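PDB 1U0K: gene product PA4716 from Pseudomonas aeruginosa, which is of unknown function but belongs to the PhzF family and may act as an isomerase or epimerase. Local coordinates for residues 5-10 with 24-29; 48-53 with 61-66; 139-144 with 183-188. All coordinates share one frame; numbering follows the deposited sequence.

From the N terminus, interaction 1 closes first, folding strand 21-26 back on strand 6-12. Interaction 2 follows in series, a second hairpin made by strands 48-54 and 60-67. The two touch: strand 21-26 runs parallel beside strand 48-54, with Phe26 O 2.9 Å from Leu52 N, so four consecutive strands of the chain join side by side. Interaction 3 closes a longer loop between helix 135-144 and the start of helix 186-192. Its centre lies about 36 Å from that of interaction 1 and about 31 Å from that of interaction 2, in another part of the molecule. None of the three loops nests in or crosses another.

Interaction 1: residues 5-10 with 24-29; sequences RRYWQL and AVFDDA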
loop_
_atom_site.group_PDB
_atom_site.type_symbol
_atom_site.label_atom_id
_atom_site.label_comp_id
_atom_site.label_asym_id
_atom_site.label_seq_id
_atom_site.Cartn_x
_atom_site.Cartn_y
_atom_site.Cartn_z
ATOM N N ARG A 5 8.062 -3.975 21.909
ATOM C CA ARG A 5 8.497 -4.163 20.530
ATOM C C ARG A 5 7.980 -2.988 19.732
ATOM O O ARG A 5 6.910 -2.443 20.025
ATOM C CB ARG A 5 7.941 -5.445 19.935
ATOM C CG ARG A 5 8.348 -6.743 20.653
ATOM C CD ARG A 5 7.180 -7.689 20.917
ATOM N NE ARG A 5 6.063 -7.011 21.597
ATOM C CZ ARG A 5 4.780 -7.060 21.216
ATOM N NH1 ARG A 5 4.402 -7.759 20.151
ATOM N NH2 ARG A 5 3.860 -6.397 21.920
ATOM N N ARG A 6 8.759 -2.579 18.745
ATOM C CA ARG A 6 8.480 -1.370 18.005
ATOM C C ARG A 6 8.733 -1.583 16.538
ATOM O O ARG A 6 9.546 -2.424 16.145
ATOM C CB ARG A 6 9.409 -0.236 18.434
ATOM C CG ARG A 6 9.321 0.145 19.895
ATOM C CD ARG A 6 10.521 0.943 20.401
ATOM N NE ARG A 6 11.799 0.270 20.159
ATOM C CZ ARG A 6 12.996 0.780 20.462
ATOM N NH1 ARG A 6 13.103 1.981 21.034
ATOM N NH2 ARG A 6 14.093 0.086 20.195
ATOM N N TYR A 7 8.046 -0.798 15.728
ATOM C CA TYR A 7 8.490 -0.520 14.377
ATOM C C TYR A 7 8.588 0.981 14.177
ATOM O O TYR A 7 8.103 1.778 15.003
ATOM C CB TYR A 7 7.600 -1.193 13.329
ATOM C CG TYR A 7 6.218 -0.610 13.193
ATOM C CD1 TYR A 7 5.993 0.508 12.427
ATOM C CD2 TYR A 7 5.143 -1.179 13.861
ATOM C CE1 TYR A 7 4.714 1.053 12.300
ATOM C CE2 TYR A 7 3.853 -0.651 13.732
ATOM C CZ TYR A 7 3.659 0.471 12.963
ATOM O OH TYR A 7 2.403 1.030 12.838
ATOM N N TRP A 8 9.241 1.371 13.100
ATOM C CA TRP A 8 9.508 2.769 12.811
ATOM C C TRP A 8 9.176 3.071 11.373
ATOM O O TRP A 8 9.496 2.278 10.501
ATOM C CB TRP A 8 10.976 3.102 13.053
ATOM C CG TRP A 8 11.492 2.690 14.392
ATOM C CD1 TRP A 8 11.735 1.411 14.838
ATOM C CD2 TRP A 8 11.864 3.557 15.470
ATOM N NE1 TRP A 8 12.221 1.443 16.119
ATOM C CE2 TRP A 8 12.314 2.744 16.528
ATOM C CE3 TRP A 8 11.864 4.950 15.646
ATOM C CZ2 TRP A 8 12.755 3.276 17.746
ATOM C CZ3 TRP A 8 12.301 5.466 16.849
ATOM C CH2 TRP A 8 12.745 4.633 17.875
ATOM N N GLN A 9 8.579 4.233 11.129
ATOM C CA GLN A 9 8.287 4.723 9.795
ATOM C C GLN A 9 9.360 5.724 9.410
ATOM O O GLN A 9 9.597 6.683 10.120
ATOM C CB GLN A 9 6.894 5.384 9.762
ATOM C CG GLN A 9 6.511 5.997 8.430
ATOM C CD GLN A 9 6.371 4.986 7.309
ATOM O OE1 GLN A 9 6.156 3.795 7.555
ATOM N NE2 GLN A 9 6.503 5.457 6.076
ATOM N N LEU A 10 10.050 5.448 8.311
ATOM C CA LEU A 10 11.138 6.275 7.803
ATOM C C LEU A 10 10.877 6.629 6.351
ATOM O O LEU A 10 10.148 5.930 5.663
ATOM C CB LEU A 10 12.466 5.499 7.855
ATOM C CG LEU A 10 13.204 5.404 9.186
ATOM C CD1 LEU A 10 12.446 4.638 10.218
ATOM C CD2 LEU A 10 14.562 4.760 8.961
ATOM N N ALA A 24 9.023 0.790 6.522
ATOM C CA ALA A 24 8.888 0.373 7.914
ATOM C C ALA A 24 10.082 -0.481 8.325
ATOM O O ALA A 24 10.508 -1.363 7.579
ATOM C CB ALA A 24 7.614 -0.385 8.148
ATOM N N VAL A 25 10.622 -0.203 9.510
ATOM C CA VAL A 25 11.755 -0.938 10.059
ATOM C C VAL A 25 11.391 -1.495 11.422
ATOM O O VAL A 25 10.956 -0.752 12.285
ATOM C CB VAL A 25 12.981 -0.021 10.242
ATOM C CG1 VAL A 25 14.177 -0.807 10.815
ATOM C CG2 VAL A 25 13.359 0.667 8.941
ATOM N N PHE A 26 11.559 -2.797 11.606
ATOM C CA PHE A 26 11.360 -3.460 12.890
ATOM C C PHE A 26 12.772 -3.694 13.435
ATOM O O PHE A 26 13.516 -4.495 12.898
ATOM C CB PHE A 26 10.597 -4.780 12.714
ATOM C CG PHE A 26 9.146 -4.619 12.331
ATOM C CD1 PHE A 26 8.786 -4.122 11.091
ATOM C CD2 PHE A 26 8.135 -4.989 13.223
ATOM C CE1 PHE A 26 7.436 -3.987 10.741
ATOM C CE2 PHE A 26 6.802 -4.874 12.864
ATOM C CZ PHE A 26 6.460 -4.371 11.646
ATOM N N ASP A 27 13.151 -2.982 14.489
ATOM C CA ASP A 27 14.541 -3.038 14.949
ATOM C C ASP A 27 14.902 -4.289 15.735
ATOM O O ASP A 27 16.089 -4.587 15.896
ATOM C CB ASP A 27 14.909 -1.790 15.750
ATOM C CG ASP A 27 14.194 -1.714 17.055
ATOM O OD1 ASP A 27 12.981 -1.485 17.042
ATOM O OD2 ASP A 27 14.780 -1.870 18.142
ATOM N N ASP A 28 13.906 -5.020 16.220
ATOM C CA ASP A 28 14.168 -6.315 16.831
ATOM C C ASP A 28 12.990 -7.244 16.582
ATOM O O ASP A 28 12.002 -7.254 17.335
ATOM C CB ASP A 28 14.467 -6.173 18.321
ATOM C CG ASP A 28 14.836 -7.492 18.963
ATOM O OD1 ASP A 28 14.683 -8.558 18.317
ATOM O OD2 ASP A 28 15.284 -7.561 20.132
ATOM N N ALA A 29 13.120 -8.022 15.515
ATOM C CA ALA A 29 12.072 -8.910 15.044
ATOM C C ALA A 29 12.301 -10.344 15.508
ATOM O O ALA A 29 11.771 -11.282 14.905
ATOM C CB ALA A 29 12.001 -8.850 13.523
HETATM O O HOH W 1 10.854 -4.768 16.203
HETATM O O HOH W 2 11.572 -3.703 18.717
#
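Trp8 and Val25 form the hydrogen-bonded antiparallel pair of the hairpin made by strands 6-12 and 21-26. Trp8 N donates to Val25 O at 2.8 Å, and Val25 N donates back to Trp8 O at 2.9 Å. Toward Arg6 and the residues after strand 21-26, waters bridge the two segments. One water donates to Arg6 O and accepts from Asp28 N; a second accepts from Arg6 N and donates to Asp27 OD1.

Asp27, just past the end of its strand, serves two side chains. With chi1 at 68°, its carboxylate sits between its own N and carbonyl carbon and leans across to strand 6-12. Trp8 NE1 reaches OD1 of Asp27 at 3.2 Å, the oxygen lying in the indole plane but approached from above the carboxylate plane. Arg6 NH2 makes a salt bridge to Asp27 OD2 at 2.9 Å, also from above that plane, while Trp8 CZ2 covers one face of the guanidinium. Both charges of the pair are thus matched, and the indole N-H is satisfied.

Farther along, Gln9 NE2 bonds to Gln46 and to Glu43 of the second subunit, so this part of the hairpin reaches the dimer partner. On the sheet face bearing Gln9, Tyr7 CB stands over the centre of the Phe26 ring, 3.6 Å from its centroid.

Interaction 2: residues 48-53 with 61-66; sequences ESIFLL and FRARIF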
loop_
_atom_site.group_PDB
_atom_site.type_symbol
_atom_site.label_atom_id
_atom_site.label_comp_id
_atom_site.label_asym_id
_atom_site.label_seq_id
_atom_site.Cartn_x
_atom_site.Cartn_y
_atom_site.Cartn_z
ATOM N N GLU A 48 8.309 -1.765 0.851
ATOM C CA GLU A 48 9.068 -2.779 1.584
ATOM C C GLU A 48 9.051 -2.497 3.079
ATOM O O GLU A 48 8.956 -1.340 3.496
ATOM C CB GLU A 48 10.516 -2.823 1.087
ATOM C CG GLU A 48 10.634 -3.368 -0.320
ATOM C CD GLU A 48 12.051 -3.436 -0.831
ATOM O OE1 GLU A 48 12.643 -2.381 -1.102
ATOM O OE2 GLU A 48 12.570 -4.562 -0.987
ATOM N N SER A 49 9.081 -3.572 3.863
ATOM C CA SER A 49 9.426 -3.526 5.288
ATOM C C SER A 49 10.709 -4.333 5.492
ATOM O O SER A 49 10.964 -5.298 4.780
ATOM C CB SER A 49 8.321 -4.100 6.177
ATOM O OG SER A 49 7.178 -3.254 6.237
ATOM N N ILE A 50 11.509 -3.925 6.474
ATOM C CA ILE A 50 12.731 -4.641 6.833
ATOM C C ILE A 50 12.694 -4.994 8.310
ATOM O O ILE A 50 12.247 -4.198 9.147
ATOM C CB ILE A 50 14.014 -3.827 6.455
ATOM C CG1 ILE A 50 15.279 -4.570 6.891
ATOM C CG2 ILE A 50 13.981 -2.407 7.020
ATOM C CD1 ILE A 50 16.521 -4.087 6.222
ATOM N N PHE A 51 13.155 -6.202 8.606
ATOM C CA PHE A 51 13.108 -6.803 9.939
ATOM C C PHE A 51 14.534 -7.118 10.354
ATOM O O PHE A 51 15.233 -7.821 9.633
ATOM C CB PHE A 51 12.251 -8.076 9.908
ATOM C CG PHE A 51 10.820 -7.820 9.526
ATOM C CD1 PHE A 51 10.463 -7.731 8.187
ATOM C CD2 PHE A 51 9.838 -7.626 10.492
ATOM C CE1 PHE A 51 9.165 -7.444 7.823
ATOM C CE2 PHE A 51 8.535 -7.327 10.120
ATOM C CZ PHE A 51 8.205 -7.245 8.781
ATOM N N LEU A 52 14.961 -6.567 11.485
ATOM C CA LEU A 52 16.325 -6.740 11.991
ATOM C C LEU A 52 16.373 -7.746 13.128
ATOM O O LEU A 52 15.511 -7.773 14.001
ATOM C CB LEU A 52 16.906 -5.403 12.451
ATOM C CG LEU A 52 16.916 -4.260 11.425
ATOM C CD1 LEU A 52 17.538 -2.981 11.997
ATOM C CD2 LEU A 52 17.638 -4.652 10.145
ATOM N N LEU A 53 17.421 -8.561 13.118
ATOM C CA LEU A 53 17.627 -9.595 14.126
ATOM C C LEU A 53 18.989 -9.322 14.777
ATOM O O LEU A 53 20.034 -9.545 14.155
ATOM C CB LEU A 53 17.568 -10.974 13.483
ATOM C CG LEU A 53 16.293 -11.200 12.645
ATOM C CD1 LEU A 53 16.441 -12.364 11.689
ATOM C CD2 LEU A 53 15.088 -11.394 13.563
ATOM N N PHE A 61 23.746 -6.928 12.183
ATOM C CA PHE A 61 22.394 -7.453 12.296
ATOM C C PHE A 61 22.095 -8.310 11.099
ATOM O O PHE A 61 22.532 -8.000 9.998
ATOM C CB PHE A 61 21.375 -6.299 12.344
ATOM C CG PHE A 61 21.530 -5.427 13.535
ATOM C CD1 PHE A 61 22.551 -4.500 13.595
ATOM C CD2 PHE A 61 20.673 -5.541 14.613
ATOM C CE1 PHE A 61 22.730 -3.714 14.717
ATOM C CE2 PHE A 61 20.839 -4.727 15.736
ATOM C CZ PHE A 61 21.861 -3.826 15.783
ATOM N N ARG A 62 21.336 -9.372 11.298
ATOM C CA ARG A 62 20.716 -10.035 10.167
ATOM C C ARG A 62 19.478 -9.241 9.781
ATOM O O ARG A 62 18.832 -8.618 10.630
ATOM C CB ARG A 62 20.344 -11.470 10.495
ATOM C CG ARG A 62 21.532 -12.364 10.813
ATOM C CD ARG A 62 21.130 -13.794 11.128
ATOM N NE ARG A 62 20.557 -13.915 12.470
ATOM C CZ ARG A 62 19.513 -14.677 12.799
ATOM N NH1 ARG A 62 18.876 -15.417 11.891
ATOM N NH2 ARG A 62 19.096 -14.701 14.061
ATOM N N ALA A 63 19.161 -9.269 8.504
ATOM C CA ALA A 63 18.010 -8.540 7.984
ATOM C C ALA A 63 17.157 -9.422 7.088
ATOM O O ALA A 63 17.653 -10.327 6.415
ATOM C CB ALA A 63 18.467 -7.346 7.248
ATOM N N ARG A 64 15.860 -9.144 7.091
ATOM C CA ARG A 64 14.916 -9.796 6.205
ATOM C C ARG A 64 14.084 -8.676 5.583
ATOM O O ARG A 64 13.565 -7.820 6.303
ATOM C CB ARG A 64 14.001 -10.755 6.972
ATOM C CG ARG A 64 14.686 -11.829 7.823
ATOM C CD ARG A 64 15.201 -13.004 7.047
ATOM N NE ARG A 64 14.170 -13.780 6.360
ATOM C CZ ARG A 64 13.415 -14.724 6.903
ATOM N NH1 ARG A 64 13.493 -15.029 8.190
ATOM N NH2 ARG A 64 12.551 -15.366 6.133
ATOM N N ILE A 65 13.997 -8.669 4.257
ATOM C CA ILE A 65 13.263 -7.646 3.516
ATOM C C ILE A 65 12.106 -8.281 2.780
ATOM O O ILE A 65 12.275 -9.287 2.099
ATOM C CB ILE A 65 14.176 -6.921 2.501
ATOM C CG1 ILE A 65 15.340 -6.217 3.197
ATOM C CG2 ILE A 65 13.374 -5.928 1.693
ATOM C CD1 ILE A 65 16.435 -5.761 2.246
ATOM N N PHE A 66 10.920 -7.697 2.933
ATOM C CA PHE A 66 9.725 -8.162 2.259
ATOM C C PHE A 66 9.045 -7.047 1.495
ATOM O O PHE A 66 8.963 -5.911 1.968
ATOM C CB PHE A 66 8.712 -8.700 3.259
ATOM C CG PHE A 66 9.142 -9.955 3.957
ATOM C CD1 PHE A 66 10.032 -9.903 5.008
ATOM C CD2 PHE A 66 8.612 -11.183 3.582
ATOM C CE1 PHE A 66 10.413 -11.072 5.653
ATOM C CE2 PHE A 66 8.998 -12.351 4.222
ATOM C CZ PHE A 66 9.896 -12.290 5.251
#
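Phe51 and Arg64 occupy the middle of a regular antiparallel hairpin formed by strands 48-54 and 60-67. Phe51 N bonds to Arg64 O at 2.8 Å, and Arg64 N answers to Phe51 O. The same reciprocal bonding joins Ser49 with Phe66 and Leu53 with Arg62, giving six backbone bonds. Ile50 with Ile65 and Leu52 with Ala63 are the non-hydrogen-bonded pairs between them.

On the face of these two pairs the contact is aliphatic. Ile50 carries CG1 anti to its own N (chi1 178°), and the extended branch ends in CD1, which meets both Ile65 CG1 and Ala63 CB at 3.9 Å. Leu52 CD2, from the residue paired with Ala63, touches the same CB at 4.0 Å, beside Ile50 CD1.

The opposite face is aromatic at one end and charged at the other. Phe51 and Phe66 set their rings almost perpendicular, planes 88° apart, and touch through Phe51 CE1 and Phe66 CD1 at 3.8 Å. At the far end Leu53 CD1 lies over one face of the Arg62 guanidinium, offset toward its rim. Arg64 between them turns its chain away, bent at chi2 and chi3, to salt bridges with Glu71 and Asp34.

In the next shell, Phe26 stacks on Phe51, Thr41 of helix 34-44 packs against Phe51 and Phe66, and Pro78 and Leu79 of helix 78-90 cover Ile50. Glu48, the predicted active-site residue, touches His77 and Pro78. Next to the Ser49-Phe66 bonds, Glu48 CA makes a CA-H...O contact with Phe66 O at 3.2 Å.

Interaction 3: residues 139-144 with 183-188; sequences RWFAEA and NDLQEA
Packing of a helix against the turn and first residues of another joins the C-terminal part of helix 135-144 to residues 183-188, which lead into helix 186-192. The contact is partly buried, mainly apolar and far from the predicted active site. Trp140 and Phe141 reach across from the first helix, and Ala188 fits where their rings meet: its CB lies 3.5 Å from Trp140 CZ3 and 3.6 Å from Phe141 CZ. The two rings also hold each other, since Trp140 CZ3 stands over the centre of the Phe141 ring.

With CG anti to the backbone N (chi1 -175°), Trp140 extends its six-membered ring toward the turn. The edge of that ring faces the backbone of Asp184, with CH2 of Trp140 3.5 Å from Asp184 O and the oxygen in the indole plane. Leu185 packs beside it through one branch: its CD2 touches Ala144 CB at 3.6 Å and Trp140 CZ3 at 4.0 Å.

The polar link runs through water. A single water, seated over a face of the Trp140 indole toward its rim, donates to Trp140 O at 2.9 Å and to Asn183 OD1 at 2.7 Å, tying the helix backbone to the turn. Asn183 N, buried here, has no partner in the model. Asp184 caps the start of the second helix through a weak bond from Gln186 N to Asp184 OD2.

Beyond the two segments, Ala144 shares a backbone hydrogen bond with Val182. Phe141 continues onto Leu189 and Leu192 of helix 186-192, and both it and Leu185 rest on Val197 of strand 196-201.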
loop_
_atom_site.group_PDB
_atom_site.type_symbol
_atom_site.label_atom_id
_atom_site.label_comp_id
_atom_site.label_asym_id
_atom_site.label_seq_id
_atom_site.Cartn_x
_atom_site.Cartn_y
_atom_site.Cartn_z
ATOM N N ARG A 139 12.253 -5.946 -28.540
ATOM C CA ARG A 139 11.022 -5.385 -29.086
ATOM C C ARG A 139 9.787 -5.814 -28.292
ATOM O O ARG A 139 8.895 -5.009 -28.037
ATOM C CB ARG A 139 10.892 -5.814 -30.550
ATOM C CG ARG A 139 9.586 -5.453 -31.229
ATOM C CD ARG A 139 9.552 -5.890 -32.684
ATOM N NE ARG A 139 8.301 -5.535 -33.349
ATOM C CZ ARG A 139 8.042 -5.756 -34.638
ATOM N NH1 ARG A 139 8.948 -6.334 -35.426
ATOM N NH2 ARG A 139 6.869 -5.391 -35.147
ATOM N N TRP A 140 9.748 -7.081 -27.894
ATOM C CA TRP A 140 8.634 -7.605 -27.109
ATOM C C TRP A 140 8.484 -6.863 -25.781
ATOM O O TRP A 140 7.379 -6.495 -25.395
ATOM C CB TRP A 140 8.797 -9.114 -26.872
ATOM C CG TRP A 140 7.619 -9.731 -26.169
ATOM C CD1 TRP A 140 6.511 -10.290 -26.746
ATOM C CD2 TRP A 140 7.419 -9.820 -24.756
ATOM N NE1 TRP A 140 5.641 -10.730 -25.775
ATOM C CE2 TRP A 140 6.172 -10.451 -24.544
ATOM C CE3 TRP A 140 8.168 -9.427 -23.638
ATOM C CZ2 TRP A 140 5.667 -10.703 -23.269
ATOM C CZ3 TRP A 140 7.665 -9.674 -22.375
ATOM C CH2 TRP A 140 6.425 -10.309 -22.199
ATOM N N PHE A 141 9.595 -6.623 -25.089
ATOM C CA PHE A 141 9.538 -5.941 -23.794
ATOM C C PHE A 141 9.060 -4.494 -23.926
ATOM O O PHE A 141 8.325 -3.996 -23.074
ATOM C CB PHE A 141 10.895 -6.015 -23.077
ATOM C CG PHE A 141 11.046 -7.235 -22.214
ATOM C CD1 PHE A 141 11.671 -8.375 -22.696
ATOM C CD2 PHE A 141 10.537 -7.243 -20.926
ATOM C CE1 PHE A 141 11.801 -9.506 -21.894
ATOM C CE2 PHE A 141 10.656 -8.364 -20.126
ATOM C CZ PHE A 141 11.292 -9.498 -20.608
ATOM N N ALA A 142 9.469 -3.823 -24.998
ATOM C CA ALA A 142 9.008 -2.461 -25.253
ATOM C C ALA A 142 7.485 -2.434 -25.333
ATOM O O ALA A 142 6.836 -1.624 -24.689
ATOM C CB ALA A 142 9.621 -1.916 -26.535
ATOM N N GLU A 143 6.918 -3.367 -26.086
ATOM C CA GLU A 143 5.468 -3.427 -26.276
ATOM C C GLU A 143 4.679 -3.900 -25.051
ATOM O O GLU A 143 3.495 -3.584 -24.902
ATOM C CB GLU A 143 5.157 -4.289 -27.489
ATOM C CG GLU A 143 5.611 -3.627 -28.783
ATOM C CD GLU A 143 5.899 -4.612 -29.896
ATOM O OE1 GLU A 143 5.767 -5.824 -29.657
ATOM O OE2 GLU A 143 6.261 -4.168 -31.006
ATOM N N ALA A 144 5.338 -4.641 -24.167
ATOM C CA ALA A 144 4.747 -5.030 -22.896
ATOM C C ALA A 144 4.559 -3.813 -21.992
ATOM O O ALA A 144 3.811 -3.872 -21.027
ATOM C CB ALA A 144 5.618 -6.073 -22.208
ATOM N N ASN A 183 1.316 -6.553 -20.355
ATOM C CA ASN A 183 1.496 -8.002 -20.490
ATOM C C ASN A 183 2.134 -8.625 -19.258
ATOM O O ASN A 183 2.810 -7.947 -18.484
ATOM C CB ASN A 183 2.346 -8.333 -21.721
ATOM C CG ASN A 183 1.695 -7.899 -23.023
ATOM O OD1 ASN A 183 2.381 -7.502 -23.963
ATOM N ND2 ASN A 183 0.365 -7.974 -23.085
ATOM N N ASP A 184 1.902 -9.923 -19.082
ATOM C CA ASP A 184 2.581 -10.692 -18.050
ATOM C C ASP A 184 4.038 -10.870 -18.475
ATOM O O ASP A 184 4.312 -11.250 -19.614
ATOM C CB ASP A 184 1.918 -12.059 -17.850
ATOM C CG ASP A 184 2.701 -12.949 -16.901
ATOM O OD1 ASP A 184 2.685 -12.676 -15.685
ATOM O OD2 ASP A 184 3.382 -13.928 -17.282
ATOM N N LEU A 185 4.956 -10.589 -17.555
ATOM C CA LEU A 185 6.388 -10.574 -17.846
ATOM C C LEU A 185 7.127 -11.781 -17.285
ATOM O O LEU A 185 8.308 -11.943 -17.542
ATOM C CB LEU A 185 7.024 -9.316 -17.252
ATOM C CG LEU A 185 6.394 -7.972 -17.611
ATOM C CD1 LEU A 185 7.019 -6.867 -16.771
ATOM C CD2 LEU A 185 6.549 -7.684 -19.094
ATOM N N GLN A 186 6.439 -12.625 -16.519
ATOM C CA GLN A 186 7.117 -13.639 -15.714
ATOM C C GLN A 186 7.984 -14.598 -16.518
ATOM O O GLN A 186 9.166 -14.757 -16.215
ATOM C CB GLN A 186 6.108 -14.441 -14.886
ATOM C CG GLN A 186 6.751 -15.296 -13.811
ATOM C CD GLN A 186 7.723 -14.507 -12.968
ATOM O OE1 GLN A 186 7.312 -13.651 -12.182
ATOM N NE2 GLN A 186 9.014 -14.767 -13.145
ATOM N N GLU A 187 7.409 -15.240 -17.529
ATOM C CA GLU A 187 8.142 -16.261 -18.283
ATOM C C GLU A 187 9.199 -15.657 -19.219
ATOM O O GLU A 187 10.223 -16.283 -19.474
ATOM C CB GLU A 187 7.187 -17.188 -19.043
ATOM C CG GLU A 187 6.488 -16.569 -20.238
ATOM C CD GLU A 187 5.647 -17.574 -21.012
ATOM O OE1 GLU A 187 5.040 -18.470 -20.378
ATOM O OE2 GLU A 187 5.585 -17.462 -22.262
ATOM N N ALA A 188 8.947 -14.449 -19.719
ATOM C CA ALA A 188 9.934 -13.722 -20.523
ATOM C C ALA A 188 11.153 -13.360 -19.679
ATOM O O ALA A 188 12.294 -13.515 -20.117
ATOM C CB ALA A 188 9.316 -12.466 -21.120
HETATM O O HOH W 3 4.723 -7.529 -25.281
#